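Local coordinates for RabGAP/TBC protein (Chlamydomonas reinhardtii, PDB 4P17) that is a flagellar protein of unknown function whose TBC domain probably binds a Rab GTPase and may speed its GTP hydrolysis, at residues 110-115 with 133-138; 115-120 with 150-155; 158-163 with 245-250. All blocks are in the same frame, centred on the assembly; numbering follows the deposited sequence. Where two conformers were deposited one is given.

In the fold
All three contacts lie in the TBC domain and are tied together by the helix 153-164. Contacts 1 and 2 are neighbours, their centres about 7 Å apart: they share Ser115, and Asp114 OD2 of one reaches Tyr150 OH of the other at 2.7 Å, a probable hydrogen bond. Together they hold the segments matching the two finger motifs of TBC RabGAPs, IxxDxxR and YxQ, with His117 and Arg152 at the positions of the usual arginine and glutamine. Contact 3 is more central, its centre about 14 Å from that of contact 2 and 17 Å from that of contact 1. Phe119 bridges toward it, packing on Gly159 and Leu160.

Contact 1: 110-115 with 133-138; sequences DIETDS and ALCRVL
Ile111 carries this helix-to-helix contact, with both of its branches resting on Leu138. With chi1 at -65°, CG1 lies beside the backbone N and CG2 anti to it, which turns both branches to the leucine. The two side chains cross obliquely: Ile111 CD1 lies 3.7 Å from Leu138 CB, while Ile111 CG2 is 3.8 Å from Leu138 CD1. An alanine here would lose both branches and is likely to open a gap against Leu138. CG2 also faces the sulfur of Cys135, a doubtful contact because that side chain has two conformers. Next to it, Glu112 runs out extended on the exposed side, its CG only loosely near the cysteine. Ser115 ends the segment, its OG 3.6 Å from Leu134 CD2, a polar atom against a methyl with no bond between them; its polar partner is Asn155. No hydrogen bond joins the two segments, so apolar packing holds them. The axes of the two short segments approach to 9.9 Å and run roughly antiparallel, at 145°. Ile111 and Asp114 occupy the isoleucine and aspartate positions of the IxxDxxR motif of TBC domains; Ile111 is the buried one. Beyond the contact, Leu134 and Leu138 also pack on helix 153-164, and on another side of helix 128-144 Arg136 makes a salt bridge to Glu169 of helix 169-183 and touches helix 94-102.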
ATOM      1  N   ASP A 110      -7.647 -13.422 -16.780  1.00 14.26           N
ATOM      2  CA  ASP A 110      -6.665 -12.344 -16.606  1.00 18.54           C
ATOM      3  C   ASP A 110      -6.147 -12.370 -15.166  1.00 16.80           C
ATOM      4  O   ASP A 110      -4.943 -12.310 -14.911  1.00 12.16           O
ATOM      5  CB  ASP A 110      -7.272 -10.961 -16.882  1.00 12.80           C
ATOM      6  CG  ASP A 110      -7.611 -10.725 -18.319  1.00 26.04           C
ATOM      7  OD1 ASP A 110      -7.191 -11.476 -19.206  1.00 19.61           O
ATOM      8  OD2 ASP A 110      -8.314  -9.728 -18.557  1.00 31.43           O
ATOM      9  N   ILE A 111      -7.060 -12.445 -14.213  1.00 11.55           N
ATOM     10  CA  ILE A 111      -6.625 -12.587 -12.827  1.00 16.16           C
ATOM     11  C   ILE A 111      -5.663 -13.748 -12.675  1.00 15.38           C
ATOM     12  O   ILE A 111      -4.564 -13.585 -12.116  1.00 11.86           O
ATOM     13  CB  ILE A 111      -7.816 -12.778 -11.862  1.00 16.53           C
ATOM     14  CG1 ILE A 111      -8.679 -11.529 -11.852  1.00 18.43           C
ATOM     15  CG2 ILE A 111      -7.319 -13.022 -10.465  1.00 22.54           C
ATOM     16  CD1 ILE A 111     -10.022 -11.751 -11.272  1.00 13.99           C
ATOM     17  N   GLU A 112      -6.027 -14.918 -13.206  1.00  8.91           N
ATOM     18  CA  GLU A 112      -5.145 -16.087 -13.055  1.00 12.27           C
ATOM     19  C   GLU A 112      -3.779 -15.886 -13.680  1.00 14.34           C
ATOM     20  O   GLU A 112      -2.766 -16.201 -13.080  1.00 18.79           O
ATOM     21  CB  GLU A 112      -5.757 -17.326 -13.676  1.00 10.53           C
ATOM     22  CG  GLU A 112      -7.017 -17.849 -12.979  1.00 19.02           C
ATOM     23  CD  GLU A 112      -7.760 -18.873 -13.841  1.00 19.82           C
ATOM     24  OE1 GLU A 112      -7.268 -19.180 -14.947  1.00 26.58           O
ATOM     25  OE2 GLU A 112      -8.849 -19.344 -13.432  1.00 22.41           O
ATOM     26  N   THR A 113      -3.751 -15.384 -14.905  1.00  9.99           N
ATOM     27  CA  THR A 113      -2.485 -15.148 -15.591  1.00  9.91           C
ATOM     28  C   THR A 113      -1.632 -14.090 -14.876  1.00  8.43           C
ATOM     29  O   THR A 113      -0.411 -14.243 -14.745  1.00 10.62           O
ATOM     30  CB  THR A 113      -2.748 -14.744 -17.063  1.00  9.92           C
ATOM     31  OG1 THR A 113      -3.425 -15.811 -17.712  1.00  9.94           O
ATOM     32  CG2 THR A 113      -1.449 -14.442 -17.801  1.00 13.17           C
ATOM     33  N   ASP A 114      -2.248 -13.016 -14.405  1.00 10.03           N
ATOM     34  CA  ASP A 114      -1.465 -12.007 -13.679  1.00 13.03           C
ATOM     35  C   ASP A 114      -0.762 -12.627 -12.442  1.00 25.82           C
ATOM     36  O   ASP A 114       0.209 -12.083 -11.946  1.00 16.82           O
ATOM     37  CB  ASP A 114      -2.363 -10.822 -13.288  1.00 19.34           C
ATOM     38  CG  ASP A 114      -2.824  -9.973 -14.505  1.00 20.60           C
ATOM     39  OD1 ASP A 114      -2.511 -10.289 -15.697  1.00 17.46           O
ATOM     40  OD2 ASP A 114      -3.545  -8.983 -14.279  1.00 24.39           O
ATOM     41  N   SER A 115      -1.212 -13.796 -11.986  1.00 26.49           N
ATOM     42  CA  SER A 115      -0.537 -14.515 -10.890  1.00 11.44           C
ATOM     43  C   SER A 115       0.630 -15.428 -11.306  1.00 14.16           C
ATOM     44  O   SER A 115       1.275 -16.042 -10.454  1.00 25.77           O
ATOM     45  CB  SER A 115      -1.569 -15.344 -10.130  1.00 32.90           C
ATOM     46  OG  SER A 115      -2.422 -14.505  -9.368  1.00 16.93           O
ATOM     47  N   ALA A 133      -7.039 -18.270  -3.161  1.00  5.77           N
ATOM     48  CA  ALA A 133      -7.606 -17.236  -2.301  1.00  6.52           C
ATOM     49  C   ALA A 133      -7.570 -15.874  -2.953  1.00  6.80           C
ATOM     50  O   ALA A 133      -8.553 -15.150  -2.975  1.00 10.67           O
ATOM     51  CB  ALA A 133      -6.849 -17.199  -0.979  1.00  5.02           C
ATOM     52  N   LEU A 134      -6.433 -15.548  -3.546  1.00  4.59           N
ATOM     53  CA  LEU A 134      -6.262 -14.256  -4.173  1.00  7.03           C
ATOM     54  C   LEU A 134      -7.203 -14.142  -5.365  1.00  6.93           C
ATOM     55  O   LEU A 134      -7.824 -13.108  -5.616  1.00  8.41           O
ATOM     56  CB  LEU A 134      -4.803 -14.097  -4.562  1.00  5.10           C
ATOM     57  CG  LEU A 134      -4.372 -12.785  -5.207  1.00 16.64           C
ATOM     58  CD1 LEU A 134      -3.088 -12.287  -4.581  1.00 17.65           C
ATOM     59  CD2 LEU A 134      -4.187 -13.032  -6.651  1.00 18.09           C
ATOM     60  N   CYS A 135      -7.345 -15.234  -6.087  1.00  9.42           N
ATOM     61  CA  CYS A 135      -8.222 -15.236  -7.251  0.63 11.68           C
ATOM     62  C   CYS A 135      -9.678 -15.077  -6.814  1.00 14.02           C
ATOM     63  O   CYS A 135     -10.437 -14.334  -7.435  1.00 10.61           O
ATOM     64  CB  CYS A 135      -8.037 -16.514  -8.069  0.63 11.02           C
ATOM     65  SG  CYS A 135      -6.515 -16.533  -9.045  0.63 13.73           S
ATOM     66  N   ARG A 136     -10.065 -15.760  -5.745  1.00  8.75           N
ATOM     67  CA  ARG A 136     -11.432 -15.655  -5.245  1.00 11.49           C
ATOM     68  C   ARG A 136     -11.788 -14.213  -4.907  1.00  6.60           C
ATOM     69  O   ARG A 136     -12.803 -13.694  -5.342  1.00  9.87           O
ATOM     70  CB  ARG A 136     -11.626 -16.549  -4.022  1.00 11.10           C
ATOM     71  CG  ARG A 136     -11.930 -17.988  -4.386  1.00 12.15           C
ATOM     72  CD  ARG A 136     -12.445 -18.794  -3.180  1.00 16.82           C
ATOM     73  NE  ARG A 136     -11.480 -18.822  -2.095  1.00 16.44           N
ATOM     74  CZ  ARG A 136     -10.533 -19.743  -1.960  1.00  9.36           C
ATOM     75  NH1 ARG A 136     -10.401 -20.724  -2.843  1.00 15.41           N
ATOM     76  NH2 ARG A 136      -9.702 -19.684  -0.937  1.00 18.21           N
ATOM     77  N   VAL A 137     -10.901 -13.529  -4.196  1.00  6.18           N
ATOM     78  CA  VAL A 137     -11.201 -12.149  -3.812  1.00 10.01           C
ATOM     79  C   VAL A 137     -11.355 -11.263  -5.034  1.00 10.51           C
ATOM     80  O   VAL A 137     -12.283 -10.438  -5.119  1.00  7.15           O
ATOM     81  CB  VAL A 137     -10.105 -11.600  -2.909  1.00  6.52           C
ATOM     82  CG1 VAL A 137     -10.289 -10.086  -2.657  1.00  9.39           C
ATOM     83  CG2 VAL A 137     -10.103 -12.367  -1.618  1.00 10.27           C
ATOM     84  N   LEU A 138     -10.452 -11.430  -5.997  1.00  7.38           N
ATOM     85  CA  LEU A 138     -10.435 -10.531  -7.135  1.00  6.61           C
ATOM     86  C   LEU A 138     -11.591 -10.842  -8.043  1.00  9.69           C
ATOM     87  O   LEU A 138     -12.247  -9.941  -8.529  1.00  7.31           O
ATOM     88  CB  LEU A 138      -9.140 -10.618  -7.903  1.00  6.59           C
ATOM     89  CG  LEU A 138      -7.932  -9.994  -7.191  1.00  8.71           C
ATOM     90  CD1 LEU A 138      -6.612 -10.541  -7.726  1.00 11.62           C
ATOM     91  CD2 LEU A 138      -7.947  -8.506  -7.373  1.00  8.84           C
TER

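Contact 2: 115-120 with 150-155; sequences STHTFP and YVRAMN
Asn155 turns its amide to Ser115 and Thr118, one hydroxyl near each end. With CG anti to the backbone N (chi1 -164°), the side chain leaves the helix toward the loop 115-120. Its ND2 gives a weak but nearly straight hydrogen bond to Ser115 OG, 3.4 Å long with an angle of 168°. Its OD1 lies 3.2 Å from Thr118 OG1, and the CG2 methyl of Thr118 also comes up to this oxygen, 3.8 Å from Asn155 OD1. On the exposed side His117 meets Arg152 more loosely: the arginine arrives at the ring edge, Arg152 NE 4.2 Å from His117 NE2, with the guanidinium turned 82° from the ring. In TBC RabGAPs these two positions normally hold the arginine of IxxDxxR and the glutamine of YxQ, the fingers that act on the bound nucleotide. Finding a histidine and an arginine there suggests that the usual dual-finger mechanism does not apply unchanged.

One shell out, Tyr150, the tyrosine of the second motif, steadies the amide: Asn155 ND2 donates to Tyr150 OH at 3.3 Å, the hydroxyl lying in the amide plane, so that one NH2 group reaches two hydroxyls. Asp114 ties in both segments, its carboxylate bonding Tyr150 OH and its backbone oxygen Thr118 OG1. Farther along the loop, Arg131 NH2 bonds the backbone oxygens of Thr118 and Phe119. The whole cluster lies where the end of helix 108-114 meets the start of helix 153-164, and helix 128-144 adds Leu134 beside Asn155 and Leu138 beside Tyr150.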
ATOM      1  N   SER A 115      -1.212 -13.796 -11.986  1.00 26.49           N
ATOM      2  CA  SER A 115      -0.537 -14.515 -10.890  1.00 11.44           C
ATOM      3  C   SER A 115       0.630 -15.428 -11.306  1.00 14.16           C
ATOM      4  O   SER A 115       1.275 -16.042 -10.454  1.00 25.77           O
ATOM      5  CB  SER A 115      -1.569 -15.344 -10.130  1.00 32.90           C
ATOM      6  OG  SER A 115      -2.422 -14.505  -9.368  1.00 16.93           O
ATOM      7  N   THR A 116       0.922 -15.536 -12.585  1.00 17.63           N
ATOM      8  CA  THR A 116       2.055 -16.328 -12.984  1.00 20.15           C
ATOM      9  C   THR A 116       3.332 -15.484 -12.936  1.00 36.16           C
ATOM     10  O   THR A 116       4.405 -15.963 -13.283  1.00 20.67           O
ATOM     11  CB  THR A 116       1.854 -16.917 -14.368  1.00 28.93           C
ATOM     12  OG1 THR A 116       1.813 -15.861 -15.334  1.00 19.14           O
ATOM     13  CG2 THR A 116       0.540 -17.737 -14.397  1.00 14.84           C
ATOM     14  N   HIS A 117       3.248 -14.235 -12.487  1.00 28.48           N
ATOM     15  CA  HIS A 117       4.492 -13.469 -12.337  1.00 34.55           C
ATOM     16  C   HIS A 117       4.503 -12.512 -11.135  1.00 37.94           C
ATOM     17  O   HIS A 117       5.517 -11.851 -10.852  1.00 35.74           O
ATOM     18  CB  HIS A 117       4.813 -12.729 -13.659  1.00 19.44           C
ATOM     19  CG  HIS A 117       3.691 -11.914 -14.216  1.00 22.12           C
ATOM     20  ND1 HIS A 117       2.796 -12.412 -15.138  1.00 28.48           N
ATOM     21  CD2 HIS A 117       3.359 -10.615 -14.030  1.00 20.44           C
ATOM     22  CE1 HIS A 117       1.942 -11.462 -15.476  1.00 30.81           C
ATOM     23  NE2 HIS A 117       2.260 -10.362 -14.818  1.00 37.51           N
ATOM     24  N   THR A 118       3.400 -12.469 -10.402  1.00 25.50           N
ATOM     25  CA  THR A 118       3.387 -11.792  -9.112  1.00 25.35           C
ATOM     26  C   THR A 118       3.825 -12.772  -8.017  1.00 27.41           C
ATOM     27  O   THR A 118       3.757 -13.987  -8.215  1.00 33.43           O
ATOM     28  CB  THR A 118       1.999 -11.250  -8.776  1.00 30.36           C
ATOM     29  OG1 THR A 118       1.070 -12.326  -8.817  1.00 23.71           O
ATOM     30  CG2 THR A 118       1.565 -10.175  -9.778  1.00 29.00           C
ATOM     31  N   PHE A 119       4.254 -12.242  -6.874  1.00 22.90           N
ATOM     32  CA  PHE A 119       4.716 -13.052  -5.724  1.00 27.51           C
ATOM     33  C   PHE A 119       5.374 -14.368  -6.069  1.00 24.79           C
ATOM     34  O   PHE A 119       4.908 -15.431  -5.662  1.00 32.23           O
ATOM     35  CB  PHE A 119       3.553 -13.332  -4.790  1.00 39.03           C
ATOM     36  CG  PHE A 119       2.928 -12.104  -4.291  1.00 25.62           C
ATOM     37  CD1 PHE A 119       3.691 -11.199  -3.594  1.00 20.84           C
ATOM     38  CD2 PHE A 119       1.608 -11.810  -4.571  1.00 26.98           C
ATOM     39  CE1 PHE A 119       3.156 -10.046  -3.141  1.00 22.46           C
ATOM     40  CE2 PHE A 119       1.062 -10.630  -4.122  1.00 27.27           C
ATOM     41  CZ  PHE A 119       1.858  -9.753  -3.393  1.00 17.20           C
ATOM     42  N   PRO A 120       6.471 -14.304  -6.814  1.00 29.09           N
ATOM     43  CA  PRO A 120       7.153 -15.566  -7.092  1.00 30.66           C
ATOM     44  C   PRO A 120       7.640 -16.240  -5.807  1.00 29.05           C
ATOM     45  O   PRO A 120       7.613 -17.463  -5.722  1.00 25.66           O
ATOM     46  CB  PRO A 120       8.328 -15.142  -7.971  1.00 40.30           C
ATOM     47  CG  PRO A 120       8.613 -13.724  -7.549  1.00 42.46           C
ATOM     48  CD  PRO A 120       7.263 -13.131  -7.222  1.00 46.50           C
ATOM     49  N   TYR A 150     -11.610  -5.661 -12.983  1.00 15.61           N
ATOM     50  CA  TYR A 150     -10.290  -6.015 -12.479  1.00 12.66           C
ATOM     51  C   TYR A 150      -9.257  -5.272 -13.316  1.00 20.69           C
ATOM     52  O   TYR A 150      -9.476  -5.075 -14.517  1.00 19.04           O
ATOM     53  CB  TYR A 150     -10.063  -7.545 -12.536  1.00 18.30           C
ATOM     54  CG  TYR A 150      -8.617  -7.993 -12.368  1.00  9.38           C
ATOM     55  CD1 TYR A 150      -8.038  -8.078 -11.115  1.00 11.55           C
ATOM     56  CD2 TYR A 150      -7.839  -8.353 -13.465  1.00 16.96           C
ATOM     57  CE1 TYR A 150      -6.723  -8.487 -10.934  1.00 11.61           C
ATOM     58  CE2 TYR A 150      -6.514  -8.768 -13.297  1.00 13.34           C
ATOM     59  CZ  TYR A 150      -5.965  -8.838 -12.040  1.00 14.08           C
ATOM     60  OH  TYR A 150      -4.657  -9.231 -11.865  1.00  9.63           O
ATOM     61  N   VAL A 151      -8.167  -4.836 -12.669  1.00 17.72           N
ATOM     62  CA  VAL A 151      -6.947  -4.384 -13.349  1.00 20.17           C
ATOM     63  C   VAL A 151      -5.731  -4.919 -12.598  1.00 12.43           C
ATOM     64  O   VAL A 151      -5.795  -5.182 -11.426  1.00 14.55           O
ATOM     65  CB  VAL A 151      -6.850  -2.827 -13.466  1.00 16.77           C
ATOM     66  CG1 VAL A 151      -7.966  -2.288 -14.348  1.00 16.07           C
ATOM     67  CG2 VAL A 151      -6.836  -2.156 -12.080  1.00 13.09           C
ATOM     68  N   ARG A 152      -4.613  -5.064 -13.299  1.00 12.15           N
ATOM     69  CA  ARG A 152      -3.455  -5.792 -12.818  1.00 16.50           C
ATOM     70  C   ARG A 152      -2.954  -5.275 -11.455  1.00  8.39           C
ATOM     71  O   ARG A 152      -2.639  -6.045 -10.551  1.00  9.26           O
ATOM     72  CB  ARG A 152      -2.361  -5.678 -13.885  1.00 19.08           C
ATOM     73  CG  ARG A 152      -1.027  -6.238 -13.544  1.00 23.48           C
ATOM     74  CD  ARG A 152      -0.186  -6.144 -14.820  1.00 30.66           C
ATOM     75  NE  ARG A 152       1.246  -6.298 -14.598  1.00 72.07           N
ATOM     76  CZ  ARG A 152       2.183  -5.828 -15.422  1.00 83.95           C
ATOM     77  NH1 ARG A 152       1.839  -5.162 -16.521  1.00 67.14           N
ATOM     78  NH2 ARG A 152       3.467  -6.015 -15.144  1.00 75.75           N
ATOM     79  N   ALA A 153      -2.964  -3.946 -11.308  1.00 11.69           N
ATOM     80  CA  ALA A 153      -2.587  -3.284 -10.069  1.00  7.93           C
ATOM     81  C   ALA A 153      -3.223  -3.950  -8.849  1.00  9.41           C
ATOM     82  O   ALA A 153      -2.615  -4.068  -7.807  1.00 12.79           O
ATOM     83  CB  ALA A 153      -3.001  -1.787 -10.132  1.00  7.17           C
ATOM     84  N   MET A 154      -4.467  -4.371  -8.993  1.00 13.70           N
ATOM     85  CA  MET A 154      -5.209  -4.908  -7.861  1.00 11.80           C
ATOM     86  C   MET A 154      -4.664  -6.273  -7.425  1.00  9.19           C
ATOM     87  O   MET A 154      -4.897  -6.706  -6.314  1.00  8.25           O
ATOM     88  CB  MET A 154      -6.699  -4.989  -8.209  1.00 11.96           C
ATOM     89  CG  MET A 154      -7.382  -3.619  -8.414  1.00 18.47           C
ATOM     90  SD  MET A 154      -8.882  -3.723  -9.450  1.00 21.35           S
ATOM     91  CE  MET A 154      -9.998  -4.551  -8.309  1.00 16.43           C
ATOM     92  N   ASN A 155      -3.911  -6.953  -8.283  1.00  7.87           N
ATOM     93  CA  ASN A 155      -3.412  -8.279  -7.918  1.00 10.58           C
ATOM     94  C   ASN A 155      -2.475  -8.201  -6.727  1.00  7.76           C
ATOM     95  O   ASN A 155      -2.717  -8.823  -5.697  1.00  7.65           O
ATOM     96  CB  ASN A 155      -2.716  -8.952  -9.110  1.00 11.34           C
ATOM     97  CG  ASN A 155      -2.541 -10.441  -8.910  1.00  8.89           C
ATOM     98  OD1 ASN A 155      -1.725 -10.884  -8.096  1.00 29.88           O
ATOM     99  ND2 ASN A 155      -3.257 -11.217  -9.685  1.00 14.31           N
TER

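Contact 3: 158-163 with 245-250; sequences VGLMLV and TVMRTW
Leu160 packs on Val246, Met247 and Trp250 in the core of the all-helical TBC fold, where segments 158-163 and 245-250, from helices 153-164 and 243-256, cross almost at right angles. The axes of the two short segments stay 11.6 Å apart at an angle of 92°, a spacing wide enough for large side chains to fill. The tight part is centred on Leu160. Its CB lies 3.5 Å from Trp250 CH2 at the far end of the indole, its CG 3.6 Å from Met247 CE, and its CD2 3.7 Å from Val246 CG1. Met247 reaches in because its chain bends at chi2 (-64°), bringing the methyl back toward the leucine. Met161 extends the packing along the next position, its CG 3.7 Å from Trp250 CZ3, with the methionine chain running roughly perpendicular to the tryptophan. The indole is held from more than one direction: Val246 CG1 of its own helix sits over the rim of one face, and NE1 bonds the backbone oxygen of Leu236.

The looser side lies at the Val163 end, where that valine, partly exposed and modelled in two conformers, makes no contact with 245-250 in the conformer described. Within 245-250 itself, Val246 O accepts from Trp250 N and also, on a lone pair in the carbonyl plane, from Thr249 OG1 at 2.6 Å.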
ATOM      1  N   VAL A 158      -4.197  -6.949  -3.384  1.00  7.99           N
ATOM      2  CA  VAL A 158      -4.969  -7.901  -2.630  1.00  1.82           C
ATOM      3  C   VAL A 158      -4.064  -8.962  -2.023  1.00  4.59           C
ATOM      4  O   VAL A 158      -4.353  -9.487  -0.939  1.00  6.87           O
ATOM      5  CB  VAL A 158      -6.058  -8.547  -3.504  1.00  5.97           C
ATOM      6  CG1 VAL A 158      -6.640  -9.795  -2.803  1.00 12.17           C
ATOM      7  CG2 VAL A 158      -7.100  -7.544  -3.796  1.00  4.41           C
ATOM      8  N   GLY A 159      -2.952  -9.252  -2.701  1.00  7.39           N
ATOM      9  CA  GLY A 159      -1.977 -10.188  -2.190  1.00  6.00           C
ATOM     10  C   GLY A 159      -1.418  -9.686  -0.875  1.00  6.24           C
ATOM     11  O   GLY A 159      -1.328 -10.419   0.098  1.00  7.15           O
ATOM     12  N   LEU A 160      -1.051  -8.410  -0.818  1.00  8.62           N
ATOM     13  CA  LEU A 160      -0.524  -7.889   0.428  1.00  2.39           C
ATOM     14  C   LEU A 160      -1.623  -7.721   1.439  1.00  5.82           C
ATOM     15  O   LEU A 160      -1.386  -7.889   2.619  1.00  8.26           O
ATOM     16  CB  LEU A 160       0.233  -6.568   0.207  1.00  8.33           C
ATOM     17  CG  LEU A 160       1.702  -6.542   0.627  1.00 16.06           C
ATOM     18  CD1 LEU A 160       2.499  -7.648  -0.001  1.00 21.36           C
ATOM     19  CD2 LEU A 160       2.289  -5.183   0.206  1.00 10.84           C
ATOM     20  N   MET A 161      -2.842  -7.406   0.996  1.00  4.93           N
ATOM     21  CA  MET A 161      -3.947  -7.346   1.931  1.00  9.71           C
ATOM     22  C   MET A 161      -4.164  -8.711   2.588  1.00  7.75           C
ATOM     23  O   MET A 161      -4.306  -8.797   3.812  1.00 10.26           O
ATOM     24  CB  MET A 161      -5.224  -6.896   1.237  1.00  4.00           C
ATOM     25  CG  MET A 161      -5.283  -5.433   0.912  1.00  3.66           C
ATOM     26  SD  MET A 161      -6.930  -5.166   0.214  1.00  7.84           S
ATOM     27  CE  MET A 161      -6.856  -3.396  -0.131  1.00  9.99           C
ATOM     28  N   LEU A 162      -4.162  -9.769   1.780  1.00  8.74           N
ATOM     29  CA  LEU A 162      -4.325 -11.121   2.333  1.00  7.90           C
ATOM     30  C   LEU A 162      -3.272 -11.427   3.411  1.00  7.48           C
ATOM     31  O   LEU A 162      -3.593 -11.906   4.487  1.00  7.36           O
ATOM     32  CB  LEU A 162      -4.290 -12.165   1.219  1.00  7.00           C
ATOM     33  CG  LEU A 162      -5.547 -12.266   0.344  1.00 12.60           C
ATOM     34  CD1 LEU A 162      -5.275 -13.183  -0.842  1.00  7.14           C
ATOM     35  CD2 LEU A 162      -6.774 -12.737   1.132  1.00  9.32           C
ATOM     36  N   VAL A 163      -2.018 -11.105   3.131  0.57  5.92           N
ATOM     37  CA  VAL A 163      -0.965 -11.424   4.077  0.57  7.85           C
ATOM     38  C   VAL A 163      -1.079 -10.568   5.347  0.57  8.64           C
ATOM     39  O   VAL A 163      -0.882 -11.075   6.453  0.57  9.28           O
ATOM     40  CB  VAL A 163       0.426 -11.257   3.428  0.57  9.57           C
ATOM     41  CG1 VAL A 163       1.494 -11.446   4.435  0.57 11.95           C
ATOM     42  CG2 VAL A 163       0.625 -12.276   2.294  0.57  7.36           C
ATOM     43  N   THR A 245       7.295  -1.762   4.955  1.00  6.73           N
ATOM     44  CA  THR A 245       7.319  -0.327   4.675  1.00  2.78           C
ATOM     45  C   THR A 245       6.003   0.040   3.990  1.00  8.81           C
ATOM     46  O   THR A 245       5.384   1.066   4.312  1.00  7.20           O
ATOM     47  CB  THR A 245       8.507   0.021   3.826  1.00  7.33           C
ATOM     48  OG1 THR A 245       9.672  -0.365   4.555  1.00  6.74           O
ATOM     49  CG2 THR A 245       8.576   1.467   3.538  1.00  6.00           C
ATOM     50  N   VAL A 246       5.579  -0.809   3.054  1.00  6.85           N
ATOM     51  CA  VAL A 246       4.301  -0.602   2.373  1.00  6.55           C
ATOM     52  C   VAL A 246       3.173  -0.464   3.399  1.00  3.21           C
ATOM     53  O   VAL A 246       2.345   0.453   3.293  1.00  5.52           O
ATOM     54  CB  VAL A 246       3.948  -1.760   1.412  1.00  4.66           C
ATOM     55  CG1 VAL A 246       2.566  -1.546   0.783  1.00  9.66           C
ATOM     56  CG2 VAL A 246       4.970  -1.924   0.310  1.00  6.10           C
ATOM     57  N   MET A 247       3.137  -1.351   4.391  1.00  5.79           N
ATOM     58  CA  MET A 247       2.000  -1.374   5.323  1.00  9.09           C
ATOM     59  C   MET A 247       1.929  -0.101   6.144  1.00  7.02           C
ATOM     60  O   MET A 247       0.847   0.324   6.548  1.00  4.02           O
ATOM     61  CB  MET A 247       2.066  -2.567   6.283  1.00  5.95           C
ATOM     62  CG  MET A 247       2.300  -3.876   5.640  1.00 14.99           C
ATOM     63  SD  MET A 247       0.968  -4.331   4.566  1.00 12.70           S
ATOM     64  CE  MET A 247       1.566  -5.989   4.151  1.00 18.50           C
ATOM     65  N   ARG A 248       3.068   0.544   6.385  1.00  8.30           N
ATOM     66  CA  ARG A 248       3.015   1.819   7.080  1.00  3.65           C
ATOM     67  C   ARG A 248       2.381   2.902   6.222  1.00  5.46           C
ATOM     68  O   ARG A 248       1.631   3.770   6.724  1.00  7.75           O
ATOM     69  CB  ARG A 248       4.410   2.255   7.503  1.00  7.43           C
ATOM     70  CG  ARG A 248       4.940   1.499   8.693  1.00  7.59           C
ATOM     71  CD  ARG A 248       4.310   1.976   9.997  1.00  9.24           C
ATOM     72  NE  ARG A 248       4.508   3.406  10.221  1.00  8.06           N
ATOM     73  CZ  ARG A 248       5.633   3.930  10.712  1.00  7.42           C
ATOM     74  NH1 ARG A 248       6.649   3.137  11.063  1.00  6.64           N
ATOM     75  NH2 ARG A 248       5.732   5.238  10.876  1.00  8.17           N
ATOM     76  N   THR A 249       2.643   2.870   4.927  1.00  1.37           N
ATOM     77  CA  THR A 249       1.938   3.791   4.026  1.00  3.70           C
ATOM     78  C   THR A 249       0.426   3.496   4.066  1.00  4.81           C
ATOM     79  O   THR A 249      -0.425   4.408   4.070  1.00  5.53           O
ATOM     80  CB  THR A 249       2.443   3.741   2.558  1.00  6.03           C
ATOM     81  OG1 THR A 249       1.953   2.588   1.873  1.00  6.12           O
ATOM     82  CG2 THR A 249       3.968   3.781   2.468  1.00  4.56           C
ATOM     83  N   TRP A 250       0.099   2.221   4.137  1.00  3.07           N
ATOM     84  CA  TRP A 250      -1.302   1.803   4.136  1.00  6.30           C
ATOM     85  C   TRP A 250      -2.002   2.177   5.437  1.00  5.78           C
ATOM     86  O   TRP A 250      -3.192   2.589   5.431  1.00  4.32           O
ATOM     87  CB  TRP A 250      -1.383   0.294   3.893  1.00  7.83           C
ATOM     88  CG  TRP A 250      -1.109  -0.126   2.440  1.00  6.40           C
ATOM     89  CD1 TRP A 250      -0.552   0.656   1.416  1.00  4.58           C
ATOM     90  CD2 TRP A 250      -1.389  -1.408   1.857  1.00  5.87           C
ATOM     91  NE1 TRP A 250      -0.498  -0.090   0.250  1.00  7.99           N
ATOM     92  CE2 TRP A 250      -0.987  -1.356   0.500  1.00  6.60           C
ATOM     93  CE3 TRP A 250      -1.957  -2.599   2.352  1.00  5.28           C
ATOM     94  CZ2 TRP A 250      -1.124  -2.458  -0.373  1.00  6.74           C
ATOM     95  CZ3 TRP A 250      -2.085  -3.700   1.470  1.00  5.39           C
ATOM     96  CH2 TRP A 250      -1.678  -3.607   0.129  1.00  4.45           C
TER